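Local coordinates for Es1 family protein (Ehrlichia chaffeensis, PDB 3L3B) that is of unconfirmed function but, as a DJ-1/PfpI family protein with an amidotransferase-like domain, is probably involved in isoprenoid biosynthesis, at residues Ile29-Gly32 against Gly38-Ile41; Ile41-Leu46 against Gly155-Ser160. All coordinates share one frame; numbering follows the deposited sequence.

Interaction 1: residues Ile29-Gly32 against Gly38-Ile41; sequences ILAG and GSEI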
loop_
_atom_site.group_PDB
_atom_site.type_symbol
_atom_site.label_atom_id
_atom_site.label_comp_id
_atom_site.label_asym_id
_atom_site.label_seq_id
_atom_site.Cartn_x
_atom_site.Cartn_y
_atom_site.Cartn_z
ATOM N N ILE B 29 8.208 -8.070 8.293
ATOM C CA ILE B 29 8.989 -8.732 7.280
ATOM C C ILE B 29 8.228 -8.679 5.958
ATOM O O ILE B 29 7.069 -9.066 5.864
ATOM C CB ILE B 29 9.351 -10.177 7.646
ATOM C CG1 ILE B 29 10.294 -10.173 8.855
ATOM C CG2 ILE B 29 10.010 -10.845 6.459
ATOM C CD1 ILE B 29 10.560 -11.537 9.526
ATOM N N LEU B 30 8.935 -8.233 4.936
ATOM C CA LEU B 30 8.397 -8.073 3.621
ATOM C C LEU B 30 9.120 -8.960 2.599
ATOM O O LEU B 30 10.298 -9.375 2.780
ATOM C CB LEU B 30 8.563 -6.597 3.242
ATOM C CG LEU B 30 7.889 -5.534 4.105
ATOM C CD1 LEU B 30 8.193 -4.139 3.557
ATOM C CD2 LEU B 30 6.370 -5.768 4.082
ATOM N N ALA B 31 8.393 -9.272 1.528
ATOM C CA ALA B 31 8.878 -10.204 0.532
ATOM C C ALA B 31 8.905 -9.618 -0.867
ATOM O O ALA B 31 9.059 -10.384 -1.791
ATOM C CB ALA B 31 8.020 -11.487 0.517
ATOM N N GLY B 32 8.740 -8.291 -1.016
ATOM C CA GLY B 32 8.702 -7.647 -2.310
ATOM C C GLY B 32 7.535 -6.654 -2.279
ATOM O O GLY B 32 7.054 -6.279 -1.231
ATOM N N GLY B 38 5.489 -10.803 -4.316
ATOM C CA GLY B 38 6.048 -10.073 -3.203
ATOM C C GLY B 38 5.065 -10.141 -2.037
ATOM O O GLY B 38 4.253 -11.080 -1.940
ATOM N N SER B 39 5.097 -9.090 -1.228
ATOM C CA SER B 39 4.080 -8.849 -0.209
ATOM C C SER B 39 2.839 -8.199 -0.762
ATOM O O SER B 39 2.912 -7.302 -1.616
ATOM C CB SER B 39 4.629 -7.931 0.883
ATOM O OG SER B 39 5.611 -8.570 1.647
ATOM N N GLU B 40 1.696 -8.608 -0.220
ATOM C CA GLU B 40 0.401 -7.976 -0.501
ATOM C C GLU B 40 0.478 -6.546 0.055
ATOM O O GLU B 40 0.704 -6.298 1.233
ATOM C CB GLU B 40 -0.706 -8.782 0.177
ATOM C CG GLU B 40 -2.047 -8.848 -0.553
ATOM C CD GLU B 40 -2.603 -7.518 -0.836
ATOM O OE1 GLU B 40 -3.157 -7.342 -1.972
ATOM O OE2 GLU B 40 -2.466 -6.643 0.072
ATOM N N ILE B 41 0.389 -5.605 -0.839
ATOM C CA ILE B 41 0.633 -4.179 -0.539
ATOM C C ILE B 41 -0.431 -3.646 0.410
ATOM O O ILE B 41 -0.091 -2.900 1.317
ATOM C CB ILE B 41 0.680 -3.367 -1.822
ATOM C CG1 ILE B 41 1.895 -3.722 -2.689
ATOM C CG2 ILE B 41 0.601 -1.848 -1.542
ATOM C CD1 ILE B 41 1.730 -3.177 -4.155
HETATM O O HOH W 1 5.205 -9.790 3.836
#
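Ser39 reaches across to Leu30 and Ala31 with a side chain two atoms long. Its CB lies 3.6 Å from Gly32 O, at van der Waals range. Beyond it, the hydroxyl takes a hydrogen bond from the backbone of the other segment, Ala31 N to Ser39 OG, 2.9 Å long with an angle of 158° at the hydrogen. With chi1 at -69°, OG stands beside Ser39's own N and opposite its carbonyl carbon, a setting that carries it over to the chain at Leu30-Ala31. There it also touches Leu30 CA, while the CD2 branch of Leu30 comes to 3.8 Å from Ser39 OG. The hydroxyl does further work through an ordered water, to which it donates, though the 2.5 Å from Ser39 OG to the water oxygen is short enough to be doubtful; the water in turn donates to Ile29 O. A small hydroxyl suits this buried place because it can accept from an amide and give to a water at once.

The two segments are the ends of the loop that joins strand 24-29 to helix 41-53, the first beta-alpha connection of the parallel sheet in this DJ-1/PfpI fold. Near its ends the loop is drawn together by two glycines, whose CA atoms, Gly32 CA and Gly38 CA, are 3.7 Å apart. The backbones lie so close that the opposite chain fills the room beside each CA, and Gly32 has backbone angles that suit a residue without a side chain. Gly38 CA also makes a CH...O contact of 3.3 Å with Ala31 O, which accepts a hydrogen bond from Asn122 as well. Next to it Ser39 N gives a weak hydrogen bond to Gly32 O at 3.4 Å. Farther on, Glu40 is the N-cap of helix 41-53, its OE2 receiving Glu43 N.

Interaction 2: residues Ile41-Leu46 against Gly155-Ser160; sequences IREAVL and GAVCIS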
loop_
_atom_site.group_PDB
_atom_site.type_symbol
_atom_site.label_atom_id
_atom_site.label_comp_id
_atom_site.label_asym_id
_atom_site.label_seq_id
_atom_site.Cartn_x
_atom_site.Cartn_y
_atom_site.Cartn_z
ATOM N N ILE B 41 0.389 -5.605 -0.839
ATOM C CA ILE B 41 0.633 -4.179 -0.539
ATOM C C ILE B 41 -0.431 -3.646 0.410
ATOM O O ILE B 41 -0.091 -2.900 1.317
ATOM C CB ILE B 41 0.680 -3.367 -1.822
ATOM C CG1 ILE B 41 1.895 -3.722 -2.689
ATOM C CG2 ILE B 41 0.601 -1.848 -1.542
ATOM C CD1 ILE B 41 1.730 -3.177 -4.155
ATOM N N ARG B 42 -1.697 -4.036 0.238
ATOM C CA ARG B 42 -2.740 -3.525 1.114
ATOM C C ARG B 42 -2.576 -4.067 2.521
ATOM O O ARG B 42 -2.640 -3.309 3.478
ATOM C CB ARG B 42 -4.124 -3.819 0.562
ATOM C CG ARG B 42 -4.328 -3.139 -0.755
ATOM C CD ARG B 42 -5.337 -3.888 -1.562
ATOM N NE ARG B 42 -5.451 -3.313 -2.887
ATOM C CZ ARG B 42 -6.589 -3.206 -3.556
ATOM N NH1 ARG B 42 -7.723 -3.655 -3.041
ATOM N NH2 ARG B 42 -6.566 -2.682 -4.759
ATOM N N GLU B 43 -2.302 -5.352 2.634
ATOM C CA GLU B 43 -2.012 -5.961 3.934
ATOM C C GLU B 43 -0.832 -5.302 4.642
ATOM O O GLU B 43 -0.878 -5.073 5.892
ATOM C CB GLU B 43 -1.810 -7.475 3.843
ATOM C CG GLU B 43 -2.989 -8.213 3.250
ATOM C CD GLU B 43 -2.723 -9.718 3.016
ATOM O OE1 GLU B 43 -1.624 -10.251 3.381
ATOM O OE2 GLU B 43 -3.623 -10.360 2.424
ATOM N N ALA B 44 0.224 -5.006 3.903
ATOM C CA ALA B 44 1.380 -4.354 4.525
ATOM C C ALA B 44 1.023 -2.956 4.969
ATOM O O ALA B 44 1.354 -2.584 6.062
ATOM C CB ALA B 44 2.572 -4.296 3.611
ATOM N N VAL B 45 0.373 -2.165 4.120
ATOM C CA VAL B 45 0.021 -0.810 4.498
ATOM C C VAL B 45 -0.894 -0.832 5.723
ATOM O O VAL B 45 -0.693 -0.037 6.643
ATOM C CB VAL B 45 -0.637 -0.020 3.334
ATOM C CG1 VAL B 45 -1.294 1.304 3.827
ATOM C CG2 VAL B 45 0.418 0.247 2.264
ATOM N N LEU B 46 -1.867 -1.757 5.751
ATOM C CA LEU B 46 -2.862 -1.782 6.833
ATOM C C LEU B 46 -2.243 -2.250 8.170
ATOM O O LEU B 46 -2.637 -1.772 9.258
ATOM C CB LEU B 46 -4.100 -2.583 6.419
ATOM C CG LEU B 46 -4.915 -2.084 5.226
ATOM C CD1 LEU B 46 -5.985 -3.109 4.847
ATOM C CD2 LEU B 46 -5.512 -0.718 5.485
ATOM N N GLY B 155 2.569 -12.088 14.427
ATOM C CA GLY B 155 1.341 -11.950 13.649
ATOM C C GLY B 155 1.566 -12.283 12.184
ATOM O O GLY B 155 2.609 -11.967 11.649
ATOM N N ALA B 156 0.579 -12.913 11.532
ATOM C CA ALA B 156 0.745 -13.419 10.175
ATOM C C ALA B 156 -0.584 -13.263 9.434
ATOM O O ALA B 156 -1.648 -13.557 9.970
ATOM C CB ALA B 156 1.258 -14.944 10.175
ATOM N N VAL B 157 -0.524 -12.743 8.226
ATOM C CA VAL B 157 -1.707 -12.407 7.457
ATOM C C VAL B 157 -1.721 -13.224 6.159
ATOM O O VAL B 157 -0.665 -13.485 5.515
ATOM C CB VAL B 157 -1.705 -10.899 7.113
ATOM C CG1 VAL B 157 -3.049 -10.460 6.381
ATOM C CG2 VAL B 157 -1.406 -10.064 8.388
ATOM N N CYS B 158 -2.910 -13.657 5.810
ATOM C CA CYS B 158 -3.184 -14.322 4.554
ATOM C C CYS B 158 -2.525 -15.714 4.437
ATOM O O CYS B 158 -2.900 -16.603 5.167
ATOM C CB CYS B 158 -2.821 -13.393 3.411
ATOM S SG CYS B 158 -3.685 -13.917 1.981
ATOM N N ILE B 159 -1.566 -15.919 3.546
ATOM C CA ILE B 159 -0.883 -17.224 3.491
ATOM C C ILE B 159 0.237 -17.351 4.534
ATOM O O ILE B 159 0.694 -18.465 4.857
ATOM C CB ILE B 159 -0.292 -17.476 2.090
ATOM C CG1 ILE B 159 0.004 -18.960 1.855
ATOM C CG2 ILE B 159 0.969 -16.562 1.862
ATOM C CD1 ILE B 159 -1.213 -19.944 1.996
ATOM N N SER B 160 0.679 -16.236 5.074
ATOM C CA SER B 160 1.808 -16.257 6.017
ATOM C C SER B 160 1.605 -17.212 7.218
ATOM O O SER B 160 2.591 -17.801 7.674
ATOM C CB SER B 160 2.148 -14.844 6.513
ATOM O OG SER B 160 2.653 -14.084 5.380
#
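Val157 and Cys158 meet the carboxylate of Glu43, which projects from the first turn of helix 41-53. The strand carrying Gly155 and Ala156 approaches through the sheet, where both residues are bonded by their backbones to neighbouring strands. At Val157, the last residue of strand 154-157, the side chain points to the helix. Its CG1 lies anti to the backbone N (chi1 -175°) and runs alongside the Glu43 chain, in the opposite direction, coming 3.9 Å from Glu43 CG and 3.3 Å from Glu43 OE1. A branched, compact residue suits this site: one methyl lies against the acid while the strand backbone continues its pairing with Ile113.

Cys158 follows with a positive phi of 68°, at the second position of a type II' turn that Ser160 N closes onto Val157 O. Its CB sits 3.3 Å from Glu43 OE2, and SG is 3.6 Å from Glu43 OE2, with no hydrogen bond between them. This strained conformation on a turn between a strand and a helix is that of the nucleophile elbow, where the reactive cysteine of DJ-1/PfpI proteins sits; the matching role is probable here but inferred. Ser160 then begins helix 160-168, its OG bonded to Pro114 O.

Both oxygens of the acid find their hydrogen bonds elsewhere: Gly115 N gives to OE1 and Tyr215 N to OE2. Glutamate suits the place because its extended chain spans from helix to turn; with two backbone N-H groups fixing the carboxylate, it stands beside the probable nucleophile, as a glutamate does beside the reactive cysteine in DJ-1.

Both contacts are buried near the middle of the chain, and their segments overlap at Ile41, the first residue of helix 41-53, which itself takes no part in either. Interaction 1 is local: it closes the loop leading into that helix, with polar backbone bonds, one hydroxyl, a water and bare glycines. Interaction 2 is long-range in sequence, setting the helix's first turn against the end of strand 154-157 and the turn after it; there the touching is by van der Waals contact and the acid's bonds go elsewhere. The two meet where Leu30 CD2 packs 4.1 Å from Ala44 CB. Residues of both also face the second subunit, Ile41 packing on its counterpart there.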